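Local coordinates for fibrinogen binding protein (Staphylococcus aureus subsp. aureus Mu50, PDB 3DOA) that probably binds fibrinogen and belongs to the NFACT family, whose better-known relatives act in the quality control of stalled ribosomes, at residues K124-L128 and G140-L144; N95-I99 and Y160-P164; G85-S89 and I101-S105. One frame throughout, in Å; residues are numbered along the deposited sequence.

Contact 1: residues K124-L128 and G140-L144; sequences KHSNL and GFKHL
K142 runs its whole side chain along the backbone of K124-L128, its beginning beside the amide of N127 and its tip at two carbonyl oxygens. CB of K142 packs 3.3 Å from N127 OD1. Further out, CD passes S126 O at a looser van der Waals distance. A bend in the chain (chi3 68°) then turns CE back against S126 O, at 3.4 Å, and carries the ammonium between two acceptors. NZ donates to K124 O at 2.7 Å, reaching it from above the carbonyl plane, and to S126 O at 2.8 Å, which it meets within the carbonyl plane. A long, flexible lysine suits this place because one charged group can gather both carbonyls of a turn that lies ahead of the strand.

That strand, 127-132, forms a beta hairpin with strand 137-140 at one edge of a five-stranded antiparallel sheet, and the contact prolongs the pairing beyond the end of the second strand. F141 N bonds L128 O almost straight, at 2.7 Å. One residue on, a side chain takes over: the flat amide of N127 pairs with the peptide groups on either side of the K142 CA. OD1 accepts K142 N on a lone pair, 2.8 Å away, with a bent N-H...O angle of 131°. ND2 gives its hydrogen to K142 O at 168°, the oxygen lying in the amide plane of N127. Asparagine fits because its amide reproduces the donor and acceptor of a peptide group.

Beside these polar bonds L128 CB lies at the edge of the F141 ring, 4.1 Å from F141 CD2, and packs on F141 CB. The ring itself stacks on F74, while L128 also touches I34 and V117. S126 OG turns to S56 OG.

Contact 2: residues N95-I99 and Y160-P164; sequences NDRRI and YEAPP
Just past the turn of the hairpin of strands 86-92 and 98-106, R98, the first residue of the second strand, meets the loop that follows strand 137-140 and crosses the sheet, touching it through Y160, A162 and P163. The hairpin belongs to the five-stranded antiparallel sheet, and Y160 lies on strands 112-120 and 127-132, against I118, I129 and V131. With CG anti to the backbone N (chi1 176°), the ring reaches across to R98 and presents its hydroxyl to the guanidinium edge.

R98 NE donates a weak bond to Y160 OH at 3.3 Å. The two flat groups are nearly coplanar, 15° apart, and R98 NH2 lies in the ring plane at its edge, so this is an edge-to-edge meeting rather than a cation-pi stack. The stronger partner of the hydroxyl is E120 OE2, and E120 also touches R98, whose charge it probably helps to balance.

One face of the guanidinium rests on aliphatic carbon: P163 CD lies 3.4 Å from R98 NE, near the rim of the group, and A162 CB covers the same face. Proline suits the spot because CD, held in its ring, offers CH groups to the guanidinium face without a competing N-H. A bend at chi3 (80°) turns the guanidinium onto this surface. D96 joins from the turn, with a long salt bridge of 3.7 Å from its OD2 to R98 NH1; the same OD2 lies 4.1 Å from P163 CG.

Contact 3: residues G85-S89 and I101-S105; sequences GIIES and IDIKS
The carboxylates of D102 and E88 are the flat groups here, and each lies against a neighbour without bonding it. D102 OD2 approaches S89 OG to 3.8 Å, but its oxygens are engaged by others: K91 NZ forms a salt bridge to OD2, and T116 OG1 bonds OD1. The E88 carboxylate lies alongside the hydrocarbon part of K104, with OE2 3.7 Å from K104 CD. The K104 chain stays extended past this point, and its NZ bonds Y114 OH.

The face carrying I87 and I103 is apolar. I87 CG2 packs on I101 CG2 at 3.7 Å, and I87 CG1 meets I103 CG1; beta-branched isoleucines suit the extended strand conformation and fill this buried side, where V23 touches I103. G85 has no side chain, and its CA sits close against I103 CG2, at 3.7 Å, and K104 O, a place with little room for a CB.

I86 and K104 form a regular hydrogen-bonded pair. Beyond it, E88 N donates to D102 O at 2.7 Å, and S89 N adds a weak bond to the same oxygen. D102 N in turn donates to S89 O, nearly straight at 176°. Two residues thus face one, a classic beta bulge in an antiparallel hairpin.

In the fold
All three contacts are partly buried and reach one five-stranded antiparallel sheet. Contacts 1 and 3 lie at its two edges, on hairpins containing the outermost strands 137-140 and 86-92, and their centres are 21 Å apart. Contact 2 lies nearest the centre of the chain and shares strand 98-106 with contact 3, but ties the start of that strand to a loop distant in sequence. The chemistry follows: contact 3 is strand pairing with an apolar face, contact 1 keeps one backbone bond and adds amide and ammonium bonds where a strand gives out, and contact 2 relies on side chains alone, with one weak bond. E120 links contacts 1 and 2, pairing by backbone with N127 and bonding Y160.

Contact 1: residues K124-L128 and G140-L144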
loop_
_atom_site.group_PDB
_atom_site.type_symbol
_atom_site.label_atom_id
_atom_site.label_comp_id
_atom_site.label_asym_id
_atom_site.label_seq_id
_atom_site.Cartn_x
_atom_site.Cartn_y
_atom_site.Cartn_z
ATOM N N LYS A 124 -2.198 -6.724 11.285
ATOM C CA LYS A 124 -1.272 -7.295 12.215
ATOM C C LYS A 124 -0.376 -8.272 11.521
ATOM O O LYS A 124 0.548 -8.791 12.106
ATOM C CB LYS A 124 -2.028 -7.999 13.310
ATOM C CG LYS A 124 -3.154 -8.825 12.809
ATOM C CD LYS A 124 -3.524 -9.912 13.788
ATOM C CE LYS A 124 -3.949 -11.168 13.057
ATOM N NZ LYS A 124 -5.309 -11.648 13.420
ATOM N N HIS A 125 -0.664 -8.534 10.263
ATOM C CA HIS A 125 0.220 -9.371 9.413
ATOM C C HIS A 125 1.129 -8.535 8.500
ATOM O O HIS A 125 1.644 -8.983 7.437
ATOM C CB HIS A 125 -0.628 -10.299 8.562
ATOM C CG HIS A 125 -1.481 -11.211 9.372
ATOM N ND1 HIS A 125 -2.857 -11.079 9.440
ATOM C CD2 HIS A 125 -1.151 -12.240 10.189
ATOM C CE1 HIS A 125 -3.336 -12.004 10.251
ATOM N NE2 HIS A 125 -2.321 -12.716 10.720
ATOM N N SER A 126 1.297 -7.295 8.909
ATOM C CA SER A 126 2.215 -6.430 8.248
ATOM C C SER A 126 3.673 -6.871 8.507
ATOM O O SER A 126 4.022 -7.316 9.629
ATOM C CB SER A 126 1.965 -5.022 8.718
ATOM O OG SER A 126 0.720 -4.622 8.229
ATOM N N ASN A 127 4.478 -6.779 7.433
ATOM C CA ASN A 127 5.920 -7.070 7.471
ATOM C C ASN A 127 6.683 -6.175 6.493
ATOM O O ASN A 127 6.130 -5.656 5.477
ATOM C CB ASN A 127 6.205 -8.550 7.171
ATOM C CG ASN A 127 7.285 -9.146 8.065
ATOM O OD1 ASN A 127 8.046 -8.419 8.736
ATOM N ND2 ASN A 127 7.370 -10.489 8.064
ATOM N N LEU A 128 7.933 -5.943 6.877
ATOM C CA LEU A 128 8.915 -5.300 6.050
ATOM C C LEU A 128 10.087 -6.348 5.872
ATOM O O LEU A 128 10.590 -6.972 6.856
ATOM C CB LEU A 128 9.335 -4.035 6.751
ATOM C CG LEU A 128 10.297 -3.141 6.025
ATOM C CD1 LEU A 128 9.867 -2.902 4.606
ATOM C CD2 LEU A 128 10.415 -1.907 6.782
ATOM N N GLY A 140 13.936 -9.973 7.855
ATOM C CA GLY A 140 12.528 -9.658 8.101
ATOM C C GLY A 140 12.299 -8.840 9.364
ATOM O O GLY A 140 12.726 -9.226 10.475
ATOM N N PHE A 141 11.600 -7.712 9.224
ATOM C CA PHE A 141 11.271 -6.974 10.409
ATOM C C PHE A 141 10.509 -7.889 11.350
ATOM O O PHE A 141 10.591 -7.719 12.511
ATOM C CB PHE A 141 10.463 -5.746 10.083
ATOM C CG PHE A 141 10.695 -4.554 11.031
ATOM C CD1 PHE A 141 11.335 -4.680 12.217
ATOM C CD2 PHE A 141 10.214 -3.288 10.682
ATOM C CE1 PHE A 141 11.524 -3.573 12.994
ATOM C CE2 PHE A 141 10.411 -2.199 11.462
ATOM C CZ PHE A 141 11.038 -2.318 12.606
ATOM N N LYS A 142 9.780 -8.867 10.835
ATOM C CA LYS A 142 9.186 -9.913 11.654
ATOM C C LYS A 142 9.437 -11.288 11.033
ATOM O O LYS A 142 9.294 -11.464 9.827
ATOM C CB LYS A 142 7.665 -9.709 11.743
ATOM C CG LYS A 142 7.054 -9.309 13.105
ATOM C CD LYS A 142 5.704 -8.495 12.943
ATOM C CE LYS A 142 4.504 -9.337 12.375
ATOM N NZ LYS A 142 3.273 -8.523 12.086
ATOM N N HIS A 143 9.728 -12.272 11.879
ATOM C CA HIS A 143 9.945 -13.653 11.448
ATOM C C HIS A 143 8.716 -14.573 11.561
ATOM O O HIS A 143 8.083 -14.613 12.598
ATOM C CB HIS A 143 11.085 -14.289 12.273
ATOM C CG HIS A 143 12.446 -13.770 11.920
ATOM N ND1 HIS A 143 13.604 -14.347 12.393
ATOM C CD2 HIS A 143 12.829 -12.731 11.130
ATOM C CE1 HIS A 143 14.638 -13.655 11.937
ATOM N NE2 HIS A 143 14.197 -12.675 11.167
ATOM N N LEU A 144 8.439 -15.341 10.505
ATOM C CA LEU A 144 7.497 -16.450 10.539
ATOM C C LEU A 144 8.249 -17.758 10.532
ATOM O O LEU A 144 8.821 -18.139 9.514
ATOM C CB LEU A 144 6.597 -16.441 9.316
ATOM C CG LEU A 144 5.534 -15.367 9.220
ATOM C CD1 LEU A 144 6.043 -14.063 9.793
ATOM C CD2 LEU A 144 5.118 -15.253 7.752
#

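Contact 2: residues N95-I99 and Y160-P164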
loop_
_atom_site.group_PDB
_atom_site.type_symbol
_atom_site.label_atom_id
_atom_site.label_comp_id
_atom_site.label_asym_id
_atom_site.label_seq_id
_atom_site.Cartn_x
_atom_site.Cartn_y
_atom_site.Cartn_z
ATOM N N ASN A 95 -2.844 -5.471 -7.820
ATOM C CA ASN A 95 -3.658 -4.535 -6.978
ATOM C C ASN A 95 -3.597 -4.837 -5.466
ATOM O O ASN A 95 -4.387 -4.306 -4.740
ATOM C CB ASN A 95 -5.114 -4.403 -7.512
ATOM C CG ASN A 95 -5.899 -3.288 -6.833
ATOM O OD1 ASN A 95 -5.459 -2.122 -6.743
ATOM N ND2 ASN A 95 -7.079 -3.660 -6.328
ATOM N N ASP A 96 -2.585 -5.595 -5.015
ATOM C CA ASP A 96 -2.489 -6.026 -3.632
ATOM C C ASP A 96 -1.942 -4.906 -2.808
ATOM O O ASP A 96 -1.602 -3.881 -3.346
ATOM C CB ASP A 96 -1.669 -7.306 -3.441
ATOM C CG ASP A 96 -1.942 -7.957 -2.067
ATOM O OD1 ASP A 96 -2.918 -7.512 -1.404
ATOM O OD2 ASP A 96 -1.213 -8.875 -1.586
ATOM N N ARG A 97 -1.964 -5.090 -1.496
ATOM C CA ARG A 97 -1.438 -4.126 -0.523
ATOM C C ARG A 97 0.091 -4.417 -0.180
ATOM O O ARG A 97 0.497 -4.649 0.996
ATOM C CB ARG A 97 -2.261 -4.144 0.785
ATOM C CG ARG A 97 -3.750 -3.787 0.761
ATOM C CD ARG A 97 -4.523 -4.754 1.743
ATOM N NE ARG A 97 -5.762 -4.119 2.203
ATOM C CZ ARG A 97 -7.033 -4.303 1.735
ATOM N NH1 ARG A 97 -7.325 -5.196 0.768
ATOM N NH2 ARG A 97 -8.049 -3.592 2.268
ATOM N N ARG A 98 0.876 -4.322 -1.255
ATOM C CA ARG A 98 2.251 -4.682 -1.355
ATOM C C ARG A 98 3.033 -3.730 -2.288
ATOM O O ARG A 98 2.680 -3.509 -3.465
ATOM C CB ARG A 98 2.335 -6.072 -1.914
ATOM C CG ARG A 98 2.093 -7.093 -0.884
ATOM C CD ARG A 98 1.658 -8.435 -1.462
ATOM N NE ARG A 98 2.758 -9.241 -1.989
ATOM C CZ ARG A 98 2.683 -9.983 -3.098
ATOM N NH1 ARG A 98 1.571 -10.013 -3.811
ATOM N NH2 ARG A 98 3.738 -10.700 -3.504
ATOM N N ILE A 99 4.096 -3.174 -1.716
ATOM C CA ILE A 99 5.011 -2.350 -2.442
ATOM C C ILE A 99 6.433 -2.978 -2.308
ATOM O O ILE A 99 6.846 -3.466 -1.238
ATOM C CB ILE A 99 5.031 -0.908 -1.917
ATOM C CG1 ILE A 99 3.601 -0.393 -1.651
ATOM C CG2 ILE A 99 5.762 0.004 -2.916
ATOM C CD1 ILE A 99 3.076 -0.565 -0.203
ATOM N N TYR A 160 11.398 -15.635 -0.434
ATOM C CA TYR A 160 10.109 -14.954 -0.259
ATOM C C TYR A 160 9.037 -15.500 -1.161
ATOM O O TYR A 160 9.197 -15.551 -2.379
ATOM C CB TYR A 160 10.209 -13.492 -0.566
ATOM C CG TYR A 160 8.902 -12.697 -0.521
ATOM C CD1 TYR A 160 8.571 -11.927 0.587
ATOM C CD2 TYR A 160 8.066 -12.615 -1.613
ATOM C CE1 TYR A 160 7.437 -11.162 0.629
ATOM C CE2 TYR A 160 6.911 -11.835 -1.582
ATOM C CZ TYR A 160 6.601 -11.110 -0.452
ATOM O OH TYR A 160 5.495 -10.304 -0.414
ATOM N N GLU A 161 7.905 -15.758 -0.513
ATOM C CA GLU A 161 6.631 -16.127 -1.108
ATOM C C GLU A 161 5.533 -15.158 -0.733
ATOM O O GLU A 161 5.377 -14.799 0.416
ATOM C CB GLU A 161 6.192 -17.458 -0.559
ATOM C CG GLU A 161 7.158 -18.533 -0.769
ATOM C CD GLU A 161 6.633 -19.546 -1.705
ATOM O OE1 GLU A 161 5.975 -20.480 -1.221
ATOM O OE2 GLU A 161 6.861 -19.407 -2.920
ATOM N N ALA A 162 4.764 -14.736 -1.730
ATOM C CA ALA A 162 3.665 -13.804 -1.507
ATOM C C ALA A 162 2.742 -14.297 -0.398
ATOM O O ALA A 162 2.901 -15.408 0.107
ATOM C CB ALA A 162 2.882 -13.588 -2.794
ATOM N N PRO A 163 1.778 -13.463 -0.021
ATOM C CA PRO A 163 0.824 -13.815 1.035
ATOM C C PRO A 163 -0.106 -14.944 0.604
ATOM O O PRO A 163 -0.095 -15.342 -0.561
ATOM C CB PRO A 163 0.029 -12.522 1.226
ATOM C CG PRO A 163 0.973 -11.444 0.827
ATOM C CD PRO A 163 1.798 -12.015 -0.292
ATOM N N PRO A 164 -0.904 -15.449 1.540
ATOM C CA PRO A 164 -1.843 -16.537 1.246
ATOM C C PRO A 164 -2.613 -16.284 -0.045
ATOM O O PRO A 164 -2.267 -16.838 -1.088
ATOM C CB PRO A 164 -2.795 -16.502 2.442
ATOM C CG PRO A 164 -1.977 -15.944 3.552
ATOM C CD PRO A 164 -1.051 -14.946 2.916
#

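Contact 3: residues G85-S89 and I101-S105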
loop_
_atom_site.group_PDB
_atom_site.type_symbol
_atom_site.label_atom_id
_atom_site.label_comp_id
_atom_site.label_asym_id
_atom_site.label_seq_id
_atom_site.Cartn_x
_atom_site.Cartn_y
_atom_site.Cartn_z
ATOM N N GLY A 85 22.760 3.087 -2.050
ATOM C CA GLY A 85 22.115 2.618 -3.285
ATOM C C GLY A 85 21.237 3.601 -4.021
ATOM O O GLY A 85 20.873 4.677 -3.520
ATOM N N ILE A 86 20.921 3.240 -5.245
ATOM C CA ILE A 86 19.987 3.997 -6.003
ATOM C C ILE A 86 18.709 3.190 -6.087
ATOM O O ILE A 86 18.726 1.935 -6.088
ATOM C CB ILE A 86 20.502 4.295 -7.431
ATOM C CG1 ILE A 86 21.843 4.991 -7.361
ATOM C CG2 ILE A 86 19.502 5.124 -8.241
ATOM C CD1 ILE A 86 21.903 6.220 -6.582
ATOM N N ILE A 87 17.608 3.940 -6.162
ATOM C CA ILE A 87 16.271 3.346 -6.250
ATOM C C ILE A 87 16.033 3.228 -7.706
ATOM O O ILE A 87 15.988 4.186 -8.427
ATOM C CB ILE A 87 15.118 4.168 -5.536
ATOM C CG1 ILE A 87 15.249 4.028 -4.017
ATOM C CG2 ILE A 87 13.820 3.599 -5.895
ATOM C CD1 ILE A 87 15.038 5.321 -3.243
ATOM N N GLU A 88 15.933 2.004 -8.121
ATOM C CA GLU A 88 15.711 1.723 -9.515
ATOM C C GLU A 88 14.251 1.662 -9.852
ATOM O O GLU A 88 13.922 1.825 -10.996
ATOM C CB GLU A 88 16.312 0.353 -9.881
ATOM C CG GLU A 88 17.772 0.221 -9.577
ATOM C CD GLU A 88 18.509 -0.323 -10.750
ATOM O OE1 GLU A 88 18.208 -1.499 -11.119
ATOM O OE2 GLU A 88 19.359 0.434 -11.310
ATOM N N SER A 89 13.422 1.302 -8.873
ATOM C CA SER A 89 11.988 1.090 -9.069
ATOM C C SER A 89 11.252 0.990 -7.741
ATOM O O SER A 89 11.800 0.445 -6.742
ATOM C CB SER A 89 11.688 -0.133 -9.911
ATOM O OG SER A 89 10.584 -0.842 -9.427
ATOM N N ILE A 101 10.315 -1.909 -3.430
ATOM C CA ILE A 101 11.298 -0.950 -3.861
ATOM C C ILE A 101 12.558 -1.718 -4.180
ATOM O O ILE A 101 13.047 -2.480 -3.341
ATOM C CB ILE A 101 11.674 0.050 -2.785
ATOM C CG1 ILE A 101 10.416 0.632 -2.138
ATOM C CG2 ILE A 101 12.572 1.123 -3.395
ATOM C CD1 ILE A 101 10.656 1.151 -0.752
ATOM N N ASP A 102 13.061 -1.457 -5.394
ATOM C CA ASP A 102 14.229 -2.083 -6.004
ATOM C C ASP A 102 15.427 -1.159 -5.889
ATOM O O ASP A 102 15.468 -0.058 -6.459
ATOM C CB ASP A 102 13.937 -2.345 -7.474
ATOM C CG ASP A 102 13.107 -3.626 -7.708
ATOM O OD1 ASP A 102 12.729 -4.376 -6.740
ATOM O OD2 ASP A 102 12.840 -3.880 -8.911
ATOM N N ILE A 103 16.411 -1.594 -5.121
ATOM C CA ILE A 103 17.647 -0.813 -4.951
ATOM C C ILE A 103 18.862 -1.568 -5.541
ATOM O O ILE A 103 18.954 -2.788 -5.460
ATOM C CB ILE A 103 17.862 -0.400 -3.485
ATOM C CG1 ILE A 103 16.666 0.463 -2.992
ATOM C CG2 ILE A 103 19.179 0.380 -3.357
ATOM C CD1 ILE A 103 16.324 0.354 -1.505
ATOM N N LYS A 104 19.732 -0.818 -6.223
ATOM C CA LYS A 104 21.037 -1.316 -6.660
ATOM C C LYS A 104 22.125 -0.617 -5.833
ATOM O O LYS A 104 22.083 0.574 -5.689
ATOM C CB LYS A 104 21.180 -1.066 -8.160
ATOM C CG LYS A 104 22.589 -1.269 -8.718
ATOM C CD LYS A 104 22.575 -1.052 -10.240
ATOM C CE LYS A 104 23.967 -1.225 -10.869
ATOM N NZ LYS A 104 23.805 -1.358 -12.323
ATOM N N SER A 105 23.047 -1.340 -5.245
ATOM C CA SER A 105 24.027 -0.768 -4.329
ATOM C C SER A 105 25.365 -1.493 -4.429
ATOM O O SER A 105 25.525 -2.381 -5.287
ATOM C CB SER A 105 23.509 -0.816 -2.890
ATOM O OG SER A 105 23.341 -2.154 -2.455
#